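Local atomic coordinates of proabylysin (Pyrococcus abyssi, PDB entry 4JIU), a protein that is the zymogen of abylysin, a minimal soluble zinc metallopeptidase of the minigluzincin type, and as such probably serves as precursor of a peptide-bond-cleaving enzyme. Residues E61-K66 with S74-E79; E51-Y56 with D94-K99; R22-K27 with T39-P44. The protein carries 1 engineered substitution. All blocks are in the same frame, centred on the assembly; numbering follows the deposited sequence. Where two conformers were deposited one is given.

Contact 1: E61-K66 with S74-E79; sequences ELAHLK and SSFWRE. With ZN (zinc ion), chain B.
Phe76 lays one corner of its ring on the imidazole of His64, and this is the tight end of the contact. CE1 of Phe76 sits over the centre of the imidazole, 3.6 Å from CG of His64, and the two ring planes are inclined by 38°. The same CE1 reaches the helix backbone, 3.5 Å from N of His64, which meets the phenyl ring at its edge. The Phe76 side chain arrives there because its CG lies anti to the backbone N (chi1 170°), which swings the ring across to helix 51-67. Ala63 CB fills the angle beneath, 3.6 Å from Phe76 CE1 and 3.8 Å from CB of Glu79, and its small size lets the two helix backbones come close. With Phe76 on its face, ND1 bonded to Thr69 O and NE2 on the zinc ion at 2.0 Å, the His64 ring has little freedom to turn.

Towards solvent the packing gives way to charge. Lys66 runs out extended and bends only at its last torsion, which brings NZ within 2.9 Å of Glu79 OE2, meeting the carboxylate from above its plane. Glu79 OE1 is taken by Lys82, so one buried carboxylate serves two lysines. With an alanine in place of Glu79, Lys66 and Lys82 would probably lose their shared countercharge, leaving the Lys66 ammonium free to turn.

The helices, their directions 131° apart, frame the zinc site of this minigluzincin: His60 and His64 come from the HExxH helix, His72, just before helix 74-80, is the third histidine ligand, and O of the C-terminal Val105, an oxygen of the chain's terminal carboxylate, is the fourth ligand, consistent with a latent zymogen.

Contact 2: E51-Y56 with D94-K99; sequences EEEMFY and DRIMTK
Ile96 and Glu53 carry the apolar part of this contact, running alongside one another, antiparallel. CG1 of Ile96 lies 3.8 Å from CB of Glu53, and the CD1 methyl beyond it covers the backbone oxygen of Glu53 before ending 4.1 Å from CD2 of Tyr56. Ile96 points CG1 this way by setting it beside the backbone N (chi1 -66°). The aliphatic base of Glu53 thus serves as apolar surface, while its carboxylate is carried outward over Arg95, with OE2 3.7 Å from CB of Arg95.

The pair joins the N-terminal turns of helix 51-67, the helix that further on carries the HExxH zinc motif, to helix 88-100, the segments crossing with their directions 105° apart. Tyr56 links this packing to the metal site as a second-shell residue: its hydroxyl is hydrogen-bonded with Glu93 and with ND1 of the zinc ligand His60, while Phe84 meets its ring edge-to-face.

Water carries the polar bonding between the two segments. One water donates to Glu53 OE2 and accepts from Arg95 NH1 at 3.2 Å, lying in the guanidinium plane; a second donates to Glu53 OE1 at 2.8 Å and accepts from Lys99 NZ. The carboxylate therefore faces two cations through single waters, and its OE1 also takes the backbone N-H of Glu50.

One direct pairing of charges is too long for a salt bridge: Glu52 OE2 comes to 4.3 Å from Arg95 NH1, well out of the guanidinium plane, so no N-H is aimed at it and the attraction is probably only electrostatic. Each of the two has a firmer partner on helix 88-100: Glu52 pairs with Arg88, and Arg95 NE with Glu91 OE2.

Contact 3: R22-K27 with T39-P44; sequences RIRPLK and TITLDP
Arg22 and Thr41 lie side by side as one of two parallel bridge pairs, the other being Ile23 with Leu42, where edge strand 20-23 runs beside strand 39-42 in the mixed sheet. Three backbone bonds join them: Arg22 N to Ile40 O at 2.9 Å, Leu42 N to Arg22 O, and Arg24 N to Leu42 O.

On the Arg22 and Thr41 face the arginine bends at chi2, and its guanidinium is set between two neighbours: Thr39 CG2 lies over one face of it and Arg24 NH2 over the opposite one, toward its rim. A water in the guanidinium plane accepts from Arg22 NH2 and lies 2.7 Å from Thr41 OG1. Thr41 turns CG2 the other way, where it touches both CB of Arg24, at 3.8 Å, and CD2 of Leu26. Arg24 also folds at chi2, back over its own backbone, and NH1 bonds Ile23 O from above the carbonyl plane.

On the opposite face the methyls of Ile23 and Leu42 meet obliquely, CD1 to CD1 at 3.9 Å, and CG2 of Ile23 leans on CG of Pro44 at 4.0 Å. Leu42, packed on Ile57 of helix 51-67 and Val2 of helix 2-13, carries this face toward the core.

Just beyond the strand, Asp43 turns CG anti to its N (chi1 -174°), which brings the carboxylate to the chain at Leu26; OD1 takes the N-H of Ala45 and OD2 a salt bridge with Arg102. OD2 also accepts the N-H of Leu26, N to OD2 3.0 Å, on its anti lone pair.

Overall arrangement
Helix 51-67 is common to contacts 1 and 2, whose other partners, helices 74-80 and 88-100, follow each other in the chain; contact 1 is nested inside the loop that contact 2 closes, and Trp77 CZ3 touches Tyr56 OH at 3.5 Å. Contact 1 is mostly buried and holds a zinc ligand; it combines aromatic packing with a direct salt bridge at its more open side. Contact 2 is partly exposed and combines a small apolar patch with water bridges and a charge pair beyond salt-bridge distance. Contact 3, also partly exposed, differs in kind, being chiefly backbone hydrogen bonds between strands. It meets contact 1 through Ile40, which packs on Glu61, Leu62 and Leu65, but stays about 7 Å from contact 2 at the nearest atoms.

Contact 1: E61-K66 with S74-E79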
loop_
_atom_site.group_PDB
_atom_site.type_symbol
_atom_site.label_atom_id
_atom_site.label_comp_id
_atom_site.label_asym_id
_atom_site.label_seq_id
_atom_site.Cartn_x
_atom_site.Cartn_y
_atom_site.Cartn_z
ATOM N N GLU A 61 2.136 -0.577 1.034
ATOM C CA GLU A 61 2.826 0.434 1.838
ATOM C C GLU A 61 3.035 -0.001 3.301
ATOM O O GLU A 61 4.090 0.192 3.864
ATOM C CB GLU A 61 2.133 1.770 1.725
ATOM C CG GLU A 61 2.092 2.321 0.310
ATOM C CD GLU A 61 3.444 2.479 -0.339
ATOM O OE1 GLU A 61 4.504 2.582 0.281
ATOM O OE2 GLU A 61 3.432 2.503 -1.607
ATOM N N LEU A 62 2.035 -0.671 3.883
ATOM C CA LEU A 62 2.168 -1.210 5.212
ATOM C C LEU A 62 3.279 -2.268 5.241
ATOM O O LEU A 62 4.000 -2.353 6.243
ATOM C CB LEU A 62 0.893 -1.855 5.762
ATOM C CG LEU A 62 -0.184 -0.880 6.197
ATOM C CD1 LEU A 62 -1.478 -1.614 6.455
ATOM C CD2 LEU A 62 0.223 -0.094 7.440
ATOM N N ALA A 63 3.430 -3.062 4.188
ATOM C CA ALA A 63 4.476 -4.047 4.112
ATOM C C ALA A 63 5.850 -3.413 4.144
ATOM O O ALA A 63 6.780 -3.942 4.766
ATOM C CB ALA A 63 4.300 -4.938 2.878
ATOM N N HIS A 64 6.011 -2.250 3.523
ATOM C CA HIS A 64 7.286 -1.515 3.617
ATOM C C HIS A 64 7.581 -1.207 5.068
ATOM O O HIS A 64 8.674 -1.408 5.583
ATOM C CB HIS A 64 7.250 -0.228 2.804
ATOM C CG HIS A 64 7.550 -0.411 1.363
ATOM N ND1 HIS A 64 8.773 -0.909 0.933
ATOM C CD2 HIS A 64 6.834 -0.128 0.251
ATOM C CE1 HIS A 64 8.736 -0.942 -0.399
ATOM N NE2 HIS A 64 7.570 -0.482 -0.867
ATOM N N LEU A 65 6.599 -0.660 5.761
ATOM C CA LEU A 65 6.751 -0.244 7.139
ATOM C C LEU A 65 7.039 -1.454 8.020
ATOM O O LEU A 65 7.949 -1.401 8.878
ATOM C CB LEU A 65 5.503 0.478 7.631
ATOM C CG LEU A 65 5.278 1.859 7.055
ATOM C CD1 LEU A 65 3.906 2.388 7.540
ATOM C CD2 LEU A 65 6.364 2.832 7.385
ATOM N N LYS A 66 6.288 -2.524 7.875
ATOM C CA LYS A 66 6.461 -3.692 8.732
ATOM C C LYS A 66 7.775 -4.406 8.494
ATOM O O LYS A 66 8.431 -4.828 9.423
ATOM C CB LYS A 66 5.306 -4.623 8.523
ATOM C CG LYS A 66 5.333 -5.765 9.561
ATOM C CD LYS A 66 4.070 -6.608 9.324
ATOM C CE LYS A 66 3.839 -7.563 10.473
ATOM N NZ LYS A 66 4.885 -8.632 10.387
ATOM N N SER A 74 12.268 -10.506 -0.180
ATOM C CA SER A 74 11.364 -11.640 0.032
ATOM C C SER A 74 10.518 -11.422 1.289
ATOM O O SER A 74 9.341 -11.824 1.351
ATOM C CB SER A 74 12.131 -12.947 0.153
ATOM O OG SER A 74 12.940 -13.197 -0.973
ATOM N N SER A 75 11.086 -10.768 2.325
ATOM C CA SER A 75 10.242 -10.593 3.520
ATOM C C SER A 75 9.169 -9.548 3.268
ATOM O O SER A 75 8.067 -9.673 3.817
ATOM C CB SER A 75 11.128 -10.207 4.704
ATOM O OG SER A 75 11.836 -9.035 4.331
ATOM N N PHE A 76 9.454 -8.561 2.431
ATOM C CA PHE A 76 8.404 -7.633 2.001
ATOM C C PHE A 76 7.263 -8.365 1.347
ATOM O O PHE A 76 6.084 -8.206 1.653
ATOM C CB PHE A 76 9.067 -6.586 1.059
ATOM C CG PHE A 76 8.039 -5.720 0.375
ATOM C CD1 PHE A 76 7.568 -4.559 1.014
ATOM C CD2 PHE A 76 7.544 -6.044 -0.873
ATOM C CE1 PHE A 76 6.600 -3.793 0.424
ATOM C CE2 PHE A 76 6.544 -5.292 -1.443
ATOM C CZ PHE A 76 6.090 -4.185 -0.805
ATOM N N TRP A 77 7.591 -9.196 0.339
ATOM C CA TRP A 77 6.570 -9.879 -0.419
ATOM C C TRP A 77 5.816 -10.884 0.441
ATOM O O TRP A 77 4.649 -11.114 0.237
ATOM C CB TRP A 77 7.098 -10.544 -1.694
ATOM C CG TRP A 77 7.471 -9.546 -2.718
ATOM C CD1 TRP A 77 8.714 -9.307 -3.216
ATOM C CD2 TRP A 77 6.621 -8.589 -3.382
ATOM N NE1 TRP A 77 8.738 -8.299 -4.140
ATOM C CE2 TRP A 77 7.432 -7.827 -4.262
ATOM C CE3 TRP A 77 5.266 -8.278 -3.326
ATOM C CZ2 TRP A 77 6.945 -6.791 -5.087
ATOM C CZ3 TRP A 77 4.767 -7.261 -4.142
ATOM C CH2 TRP A 77 5.603 -6.536 -4.997
ATOM N N ARG A 78 6.502 -11.472 1.460
ATOM C CA ARG A 78 5.789 -12.355 2.374
ATOM C C ARG A 78 4.631 -11.643 3.090
ATOM O O ARG A 78 3.569 -12.232 3.275
ATOM C CB ARG A 78 6.747 -12.900 3.420
ATOM C CG ARG A 78 6.281 -13.685 4.591
ATOM C CD ARG A 78 7.378 -14.494 5.273
ATOM N NE ARG A 78 8.091 -13.792 6.341
ATOM C CZ ARG A 78 9.368 -13.454 6.436
ATOM N NH1 ARG A 78 10.258 -13.717 5.471
ATOM N NH2 ARG A 78 9.838 -12.810 7.509
ATOM N N GLU A 79 4.839 -10.375 3.445
ATOM C CA GLU A 79 3.741 -9.646 4.085
ATOM C C GLU A 79 2.606 -9.442 3.082
ATOM O O GLU A 79 1.436 -9.634 3.383
ATOM C CB GLU A 79 4.225 -8.300 4.605
ATOM C CG GLU A 79 5.275 -8.405 5.687
ATOM C CD GLU A 79 4.774 -9.116 6.922
ATOM O OE1 GLU A 79 3.551 -9.205 7.180
ATOM O OE2 GLU A 79 5.652 -9.511 7.735
HETATM ZN ZN ZN B . 7.085 -0.541 -2.802
#

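Contact 2: E51-Y56 with D94-K99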
loop_
_atom_site.group_PDB
_atom_site.type_symbol
_atom_site.label_atom_id
_atom_site.label_comp_id
_atom_site.label_asym_id
_atom_site.label_seq_id
_atom_site.Cartn_x
_atom_site.Cartn_y
_atom_site.Cartn_z
ATOM N N GLU A 51 -11.929 -1.206 -4.728
ATOM C CA GLU A 51 -11.521 -1.540 -3.362
ATOM C C GLU A 51 -10.302 -2.436 -3.329
ATOM O O GLU A 51 -9.457 -2.225 -2.473
ATOM C CB GLU A 51 -12.641 -2.206 -2.527
ATOM C CG GLU A 51 -13.669 -1.282 -2.015
ATOM C CD GLU A 51 -14.742 -1.877 -1.128
ATOM O OE1 GLU A 51 -15.176 -3.020 -1.393
ATOM O OE2 GLU A 51 -15.117 -1.143 -0.179
ATOM N N GLU A 52 -10.226 -3.474 -4.188
ATOM C CA GLU A 52 -9.073 -4.363 -4.100
ATOM C C GLU A 52 -7.799 -3.625 -4.435
ATOM O O GLU A 52 -6.739 -3.931 -3.886
ATOM C CB GLU A 52 -9.289 -5.587 -5.043
ATOM C CG GLU A 52 -8.159 -6.588 -5.001
ATOM C CD GLU A 52 -8.231 -7.844 -5.852
ATOM O OE1 GLU A 52 -7.491 -8.880 -5.587
ATOM O OE2 GLU A 52 -8.988 -7.779 -6.857
ATOM N N GLU A 53 -7.849 -2.681 -5.387
ATOM C CA GLU A 53 -6.687 -1.895 -5.765
ATOM C C GLU A 53 -6.273 -0.945 -4.633
ATOM O O GLU A 53 -5.104 -0.826 -4.357
ATOM C CB GLU A 53 -6.938 -1.134 -7.053
ATOM C CG GLU A 53 -7.209 -1.958 -8.265
ATOM C CD GLU A 53 -8.020 -1.336 -9.381
ATOM O OE1 GLU A 53 -8.511 -0.200 -9.277
ATOM O OE2 GLU A 53 -8.164 -2.085 -10.384
ATOM N N MET A 54 -7.250 -0.286 -4.019
ATOM C CA MET A 54 -6.916 0.550 -2.838
ATOM C C MET A 54 -6.298 -0.296 -1.732
ATOM O O MET A 54 -5.338 0.105 -1.085
ATOM C CB MET A 54 -8.190 1.223 -2.308
ATOM C CG MET A 54 -8.756 2.286 -3.186
ATOM S SD MET A 54 -10.133 3.199 -2.426
ATOM C CE MET A 54 -11.489 2.315 -3.174
ATOM N N PHE A 55 -6.915 -1.456 -1.491
ATOM C CA PHE A 55 -6.405 -2.341 -0.452
ATOM C C PHE A 55 -4.975 -2.782 -0.792
ATOM O O PHE A 55 -4.136 -2.863 0.099
ATOM C CB PHE A 55 -7.323 -3.556 -0.278
ATOM C CG PHE A 55 -7.137 -4.271 1.037
ATOM C CD1 PHE A 55 -7.316 -3.598 2.250
ATOM C CD2 PHE A 55 -6.797 -5.626 1.051
ATOM C CE1 PHE A 55 -7.194 -4.259 3.432
ATOM C CE2 PHE A 55 -6.702 -6.289 2.288
ATOM C CZ PHE A 55 -6.891 -5.596 3.452
ATOM N N TYR A 56 -4.710 -3.096 -2.062
ATOM C CA TYR A 56 -3.343 -3.445 -2.450
ATOM C C TYR A 56 -2.367 -2.366 -2.057
ATOM O O TYR A 56 -1.292 -2.603 -1.557
ATOM C CB TYR A 56 -3.259 -3.814 -3.962
ATOM C CG TYR A 56 -1.815 -4.075 -4.287
ATOM C CD1 TYR A 56 -1.237 -5.289 -3.891
ATOM C CD2 TYR A 56 -0.964 -3.165 -4.852
ATOM C CE1 TYR A 56 0.063 -5.552 -4.128
ATOM C CE2 TYR A 56 0.361 -3.392 -5.031
ATOM C CZ TYR A 56 0.899 -4.607 -4.665
ATOM O OH TYR A 56 2.221 -4.900 -4.850
ATOM N N ASP A 94 -0.499 -4.076 -12.127
ATOM C CA ASP A 94 -0.696 -3.800 -13.551
ATOM C C ASP A 94 -1.987 -3.037 -13.760
ATOM O O ASP A 94 -2.058 -2.126 -14.591
ATOM C CB ASP A 94 -0.692 -5.110 -14.341
ATOM C CG ASP A 94 0.663 -5.749 -14.550
ATOM O OD1 ASP A 94 1.688 -5.073 -14.276
ATOM O OD2 ASP A 94 0.812 -6.922 -14.974
ATOM N N ARG A 95 -3.046 -3.441 -13.067
ATOM C CA ARG A 95 -4.332 -2.715 -13.192
ATOM C C ARG A 95 -4.187 -1.270 -12.780
ATOM O O ARG A 95 -4.737 -0.349 -13.390
ATOM C CB ARG A 95 -5.428 -3.465 -12.416
ATOM C CG ARG A 95 -5.704 -4.881 -12.943
ATOM C CD ARG A 95 -6.784 -5.609 -12.174
ATOM N NE ARG A 95 -6.893 -6.996 -12.573
ATOM C CZ ARG A 95 -7.762 -7.877 -12.067
ATOM N NH1 ARG A 95 -8.572 -7.479 -11.091
ATOM N NH2 ARG A 95 -7.803 -9.122 -12.494
ATOM N N ILE A 96 -3.536 -1.020 -11.663
ATOM C CA ILE A 96 -3.350 0.324 -11.154
ATOM C C ILE A 96 -2.534 1.159 -12.104
ATOM O O ILE A 96 -2.862 2.305 -12.426
ATOM C CB ILE A 96 -2.682 0.287 -9.763
ATOM C CG1 ILE A 96 -3.621 -0.360 -8.762
ATOM C CG2 ILE A 96 -2.255 1.688 -9.376
ATOM C CD1 ILE A 96 -2.944 -0.729 -7.467
ATOM N N MET A 97 -1.463 0.590 -12.645
ATOM C CA MET A 97 -0.656 1.295 -13.637
ATOM C C MET A 97 -1.453 1.585 -14.901
ATOM O O MET A 97 -1.313 2.687 -15.432
ATOM C CB MET A 97 0.581 0.476 -14.004
ATOM C CG MET A 97 1.269 1.082 -15.205
ATOM S SD MET A 97 2.073 2.641 -14.921
ATOM C CE MET A 97 2.324 3.286 -16.577
ATOM N N THR A 98 -2.271 0.650 -15.365
ATOM C CA THR A 98 -3.087 0.924 -16.548
ATOM C C THR A 98 -3.963 2.130 -16.296
ATOM O O THR A 98 -4.127 2.996 -17.141
ATOM C CB THR A 98 -3.917 -0.313 -16.865
ATOM O OG1 THR A 98 -2.985 -1.310 -17.336
ATOM C CG2 THR A 98 -4.944 -0.046 -17.945
ATOM N N LYS A 99 -4.579 2.146 -15.103
ATOM C CA LYS A 99 -5.537 3.201 -14.841
ATOM C C LYS A 99 -4.895 4.557 -14.653
ATOM O O LYS A 99 -5.316 5.573 -15.163
ATOM C CB LYS A 99 -6.381 2.881 -13.637
ATOM C CG LYS A 99 -7.550 3.890 -13.680
ATOM C CD LYS A 99 -8.452 3.679 -12.515
ATOM C CE LYS A 99 -9.590 4.705 -12.475
ATOM N NZ LYS A 99 -10.123 4.793 -11.060
HETATM O O HOH W 1 -9.441 -4.595 -9.991
HETATM O O HOH W 2 -10.159 1.593 -10.753
#

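Contact 3: R22-K27 with T39-P44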
loop_
_atom_site.group_PDB
_atom_site.type_symbol
_atom_site.label_atom_id
_atom_site.label_comp_id
_atom_site.label_asym_id
_atom_site.label_seq_id
_atom_site.Cartn_x
_atom_site.Cartn_y
_atom_site.Cartn_z
ATOM N N ARG A 22 -2.364 10.090 5.013
ATOM C CA ARG A 22 -2.477 11.442 4.522
ATOM C C ARG A 22 -2.758 11.414 3.056
ATOM O O ARG A 22 -2.225 10.595 2.324
ATOM C CB ARG A 22 -1.162 12.218 4.725
ATOM C CG ARG A 22 -1.181 12.775 6.125
ATOM C CD ARG A 22 -0.394 11.825 7.024
ATOM N NE ARG A 22 -0.211 12.705 8.172
ATOM C CZ ARG A 22 0.675 13.725 8.089
ATOM N NH1 ARG A 22 0.786 14.506 9.138
ATOM N NH2 ARG A 22 1.433 13.938 7.006
ATOM N N ILE A 23 -3.623 12.301 2.611
ATOM C CA ILE A 23 -3.907 12.435 1.192
ATOM C C ILE A 23 -3.242 13.696 0.704
ATOM O O ILE A 23 -3.558 14.781 1.229
ATOM C CB ILE A 23 -5.418 12.452 0.988
ATOM C CG1 ILE A 23 -6.153 11.368 1.758
ATOM C CG2 ILE A 23 -5.703 12.438 -0.515
ATOM C CD1 ILE A 23 -5.709 9.988 1.377
ATOM N N ARG A 24 -2.351 13.621 -0.268
ATOM C CA ARG A 24 -1.604 14.761 -0.760
ATOM C C ARG A 24 -1.316 14.538 -2.225
ATOM O O ARG A 24 -1.021 13.400 -2.591
ATOM C CB ARG A 24 -0.228 14.899 -0.072
ATOM C CG ARG A 24 -0.282 15.096 1.406
ATOM C CD ARG A 24 -0.550 16.523 1.796
ATOM N NE ARG A 24 -0.356 16.712 3.229
ATOM C CZ ARG A 24 -1.164 16.334 4.209
ATOM N NH1 ARG A 24 -2.279 15.734 3.837
ATOM N NH2 ARG A 24 -0.858 16.567 5.496
ATOM N N PRO A 25 -1.331 15.577 -3.045
ATOM C CA PRO A 25 -0.958 15.389 -4.432
ATOM C C PRO A 25 0.533 15.098 -4.534
ATOM O O PRO A 25 1.377 15.831 -4.055
ATOM C CB PRO A 25 -1.322 16.727 -5.049
ATOM C CG PRO A 25 -1.255 17.743 -3.925
ATOM C CD PRO A 25 -1.698 16.973 -2.706
ATOM N N LEU A 26 0.839 14.010 -5.211
ATOM C CA LEU A 26 2.198 13.556 -5.410
ATOM C C LEU A 26 2.521 13.620 -6.904
ATOM O O LEU A 26 1.668 13.337 -7.732
ATOM C CB LEU A 26 2.385 12.099 -4.947
ATOM C CG LEU A 26 2.055 11.804 -3.489
ATOM C CD1 LEU A 26 2.124 10.301 -3.249
ATOM C CD2 LEU A 26 3.002 12.569 -2.600
ATOM N N LYS A 27 3.740 13.961 -7.243
ATOM C CA LYS A 27 4.130 14.093 -8.638
ATOM C C LYS A 27 4.539 12.736 -9.201
ATOM O O LYS A 27 4.069 12.221 -10.201
ATOM C CB LYS A 27 5.277 15.100 -8.711
ATOM C CG LYS A 27 5.832 15.262 -10.125
ATOM C CD LYS A 27 6.841 16.388 -10.180
ATOM C CE LYS A 27 7.982 16.079 -11.132
ATOM N NZ LYS A 27 9.281 16.602 -10.615
ATOM N N THR A 39 3.695 6.972 8.572
ATOM C CA THR A 39 2.626 7.518 7.752
ATOM C C THR A 39 2.634 6.834 6.382
ATOM O O THR A 39 3.658 6.355 5.903
ATOM C CB THR A 39 2.732 9.034 7.545
ATOM O OG1 THR A 39 3.958 9.334 6.820
ATOM C CG2 THR A 39 2.726 9.778 8.881
ATOM N N ILE A 40 1.460 6.848 5.797
ATOM C CA ILE A 40 1.251 6.474 4.396
ATOM C C ILE A 40 0.629 7.687 3.713
ATOM O O ILE A 40 -0.414 8.149 4.180
ATOM C CB ILE A 40 0.361 5.248 4.237
ATOM C CG1 ILE A 40 0.910 4.009 4.946
ATOM C CG2 ILE A 40 0.082 5.050 2.745
ATOM C CD1 ILE A 40 -0.030 2.841 5.046
ATOM N N THR A 41 1.261 8.207 2.681
ATOM C CA THR A 41 0.699 9.311 1.905
ATOM C C THR A 41 0.231 8.785 0.578
ATOM O O THR A 41 0.955 8.071 -0.122
ATOM C CB THR A 41 1.775 10.390 1.741
ATOM O OG1 THR A 41 2.197 10.865 3.030
ATOM C CG2 THR A 41 1.201 11.574 0.980
ATOM N N LEU A 42 -1.019 9.132 0.221
ATOM C CA LEU A 42 -1.675 8.675 -0.964
ATOM C C LEU A 42 -2.029 9.888 -1.819
ATOM O O LEU A 42 -2.570 10.870 -1.292
ATOM C CB LEU A 42 -3.007 7.982 -0.655
ATOM C CG LEU A 42 -2.930 6.812 0.361
ATOM C CD1 LEU A 42 -4.347 6.391 0.690
ATOM C CD2 LEU A 42 -2.054 5.708 -0.177
ATOM N N ASP A 43 -1.832 9.774 -3.094
ATOM C CA ASP A 43 -2.345 10.770 -4.051
ATOM C C ASP A 43 -3.860 10.679 -4.095
ATOM O O ASP A 43 -4.394 9.584 -3.968
ATOM C CB ASP A 43 -1.760 10.511 -5.419
ATOM C CG ASP A 43 -2.137 11.574 -6.411
ATOM O OD1 ASP A 43 -3.202 11.424 -7.050
ATOM O OD2 ASP A 43 -1.394 12.571 -6.536
ATOM N N PRO A 44 -4.589 11.800 -4.236
ATOM C CA PRO A 44 -6.032 11.717 -4.259
ATOM C C PRO A 44 -6.601 10.760 -5.295
ATOM O O PRO A 44 -7.724 10.236 -5.089
ATOM C CB PRO A 44 -6.459 13.162 -4.576
ATOM C CG PRO A 44 -5.315 14.016 -4.203
ATOM C CD PRO A 44 -4.084 13.161 -4.270
HETATM O O HOH W 3 2.403 13.165 4.339
#